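Local coordinates for protein nigritoxine (Vibrio nigripulchritudo, PDB 5M41) that is a bacterial toxin that acts on crustaceans and insects, at residues G658-T663 against F713-S718. Sequence-based numbering, arbitrary orientation.
Sequences GDHSLT and FLDVAS
T663 grips L714 twice through a single acceptor. Its backbone N sits 2.8 Å from L714 O, nearly in line with the carbonyl, while its hydroxyl OG1 reaches the same L714 O, also at 2.8 Å, tilted 27° from the carbonyl plane. The threonine can do this because OG1 stands between the backbone N and the carbonyl carbon (chi1 67°); that leaves CG2 to pack against V716 CA at 3.8 Å. OG1 is also hydrogen-bonded to the backbone N of Y665, just beyond the segment. Two residues back on the one strand and two on along the other, V716 N donates an almost straight hydrogen bond to S661 O, and the valine lays CG2 alongside the serine CB at 3.8 Å. Between the two backbone bonds, L662 and D715 form an antiparallel non-hydrogen-bonded bridge: the two-residue strand 662-663 crosses the edge of strand 713-715 steeply, on the side away from strand 649-652, which pairs with 713-715 in a larger antiparallel sheet. From the bridge the side chains diverge. L662 splits its branches, CD1 lying crosswise against F713 CB at 4.1 Å and CD2 meeting D715 OD1 at 3.6 Å. F713 sets CB 3.3 Å from T663 O, and the near end of its ring, CG and CD1, lies obliquely against the same oxygen before the far end leads away. The D715 carboxylate lies within 16° of the H660 ring plane, yet OD2 and ND1 remain 4.2 Å apart, too long for a bond; OD2 is instead held by a salt bridge to R652, a neighbour on strand 649-652; the arginine's charge would favour the ionised aspartate.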
loop_
_atom_site.group_PDB
_atom_site.type_symbol
_atom_site.label_atom_id
_atom_site.label_comp_id
_atom_site.label_asym_id
_atom_site.label_seq_id
_atom_site.Cartn_x
_atom_site.Cartn_y
_atom_site.Cartn_z
ATOM N N GLY A 658 1.432 18.659 49.336
ATOM C CA GLY A 658 1.702 19.844 50.161
ATOM C C GLY A 658 0.403 20.528 50.533
ATOM O O GLY A 658 -0.494 19.899 51.089
ATOM N N ASP A 659 0.273 21.807 50.200
ATOM C CA ASP A 659 -0.993 22.515 50.464
ATOM C C ASP A 659 -1.899 22.717 49.234
ATOM O O ASP A 659 -2.817 23.542 49.270
ATOM C CB ASP A 659 -0.753 23.844 51.202
ATOM C CG ASP A 659 0.428 24.620 50.650
ATOM O OD1 ASP A 659 0.633 24.612 49.405
ATOM O OD2 ASP A 659 1.149 25.240 51.473
ATOM N N HIS A 660 -1.659 21.951 48.166
ATOM C CA HIS A 660 -2.545 21.990 47.001
ATOM C C HIS A 660 -3.748 21.113 47.251
ATOM O O HIS A 660 -3.598 19.932 47.567
ATOM C CB HIS A 660 -1.812 21.536 45.735
ATOM C CG HIS A 660 -0.616 22.381 45.374
ATOM N ND1 HIS A 660 -0.716 23.500 44.626
ATOM C CD2 HIS A 660 0.735 22.235 45.681
ATOM C CE1 HIS A 660 0.511 24.052 44.474
ATOM N NE2 HIS A 660 1.395 23.276 45.114
ATOM N N SER A 661 -4.951 21.676 47.132
ATOM C CA SER A 661 -6.176 20.885 47.234
ATOM C C SER A 661 -6.354 20.067 45.941
ATOM O O SER A 661 -6.125 20.575 44.842
ATOM C CB SER A 661 -7.399 21.777 47.471
ATOM O OG SER A 661 -7.219 22.579 48.629
ATOM N N LEU A 662 -6.766 18.813 46.092
ATOM C CA LEU A 662 -6.881 17.888 44.962
ATOM C C LEU A 662 -8.332 17.545 44.672
ATOM O O LEU A 662 -9.174 17.562 45.577
ATOM C CB LEU A 662 -6.076 16.607 45.223
ATOM C CG LEU A 662 -4.572 16.778 45.482
ATOM C CD1 LEU A 662 -3.873 15.432 45.503
ATOM C CD2 LEU A 662 -3.929 17.699 44.451
ATOM N N THR A 663 -8.635 17.263 43.406
ATOM C CA THR A 663 -9.930 16.703 43.069
ATOM C C THR A 663 -9.795 15.188 43.121
ATOM O O THR A 663 -8.722 14.666 43.408
ATOM C CB THR A 663 -10.371 17.087 41.654
ATOM O OG1 THR A 663 -9.493 16.456 40.718
ATOM C CG2 THR A 663 -10.382 18.615 41.454
ATOM N N PHE A 713 -3.862 12.907 40.972
ATOM C CA PHE A 713 -5.130 13.655 40.949
ATOM C C PHE A 713 -4.995 15.087 40.388
ATOM O O PHE A 713 -4.012 15.762 40.635
ATOM C CB PHE A 713 -5.777 13.695 42.342
ATOM C CG PHE A 713 -6.034 12.337 42.936
ATOM C CD1 PHE A 713 -7.214 11.643 42.655
ATOM C CD2 PHE A 713 -5.106 11.754 43.803
ATOM C CE1 PHE A 713 -7.455 10.389 43.206
ATOM C CE2 PHE A 713 -5.345 10.503 44.365
ATOM C CZ PHE A 713 -6.517 9.814 44.059
ATOM N N LEU A 714 -6.004 15.543 39.646
ATOM C CA LEU A 714 -6.012 16.905 39.120
ATOM C C LEU A 714 -6.149 17.900 40.286
ATOM O O LEU A 714 -6.990 17.685 41.155
ATOM C CB LEU A 714 -7.179 17.062 38.133
ATOM C CG LEU A 714 -7.419 18.425 37.460
ATOM C CD1 LEU A 714 -6.462 18.620 36.296
ATOM C CD2 LEU A 714 -8.847 18.504 36.938
ATOM N N ASP A 715 -5.318 18.953 40.302
ATOM C CA ASP A 715 -5.437 20.058 41.273
ATOM C C ASP A 715 -6.799 20.697 41.163
ATOM O O ASP A 715 -7.310 20.891 40.050
ATOM C CB ASP A 715 -4.430 21.194 41.010
ATOM C CG ASP A 715 -3.019 20.812 41.302
ATOM O OD1 ASP A 715 -2.787 19.640 41.688
ATOM O OD2 ASP A 715 -2.133 21.686 41.131
ATOM N N VAL A 716 -7.355 21.089 42.303
ATOM C CA VAL A 716 -8.596 21.858 42.287
ATOM C C VAL A 716 -8.413 23.094 41.383
ATOM O O VAL A 716 -9.321 23.456 40.598
ATOM C CB VAL A 716 -9.045 22.235 43.721
ATOM C CG1 VAL A 716 -10.096 23.342 43.706
ATOM C CG2 VAL A 716 -9.589 21.001 44.442
ATOM N N ALA A 717 -7.231 23.707 41.458
ATOM C CA ALA A 717 -6.938 24.935 40.704
ATOM C C ALA A 717 -6.949 24.722 39.174
ATOM O O ALA A 717 -7.162 25.670 38.409
ATOM C CB ALA A 717 -5.618 25.559 41.168
ATOM N N SER A 718 -6.725 23.482 38.735
ATOM C CA SER A 718 -6.756 23.156 37.309
ATOM C C SER A 718 -8.170 22.791 36.779
ATOM O O SER A 718 -8.344 22.566 35.573
ATOM C CB SER A 718 -5.807 22.000 37.042
ATOM O OG SER A 718 -4.470 22.381 37.279
#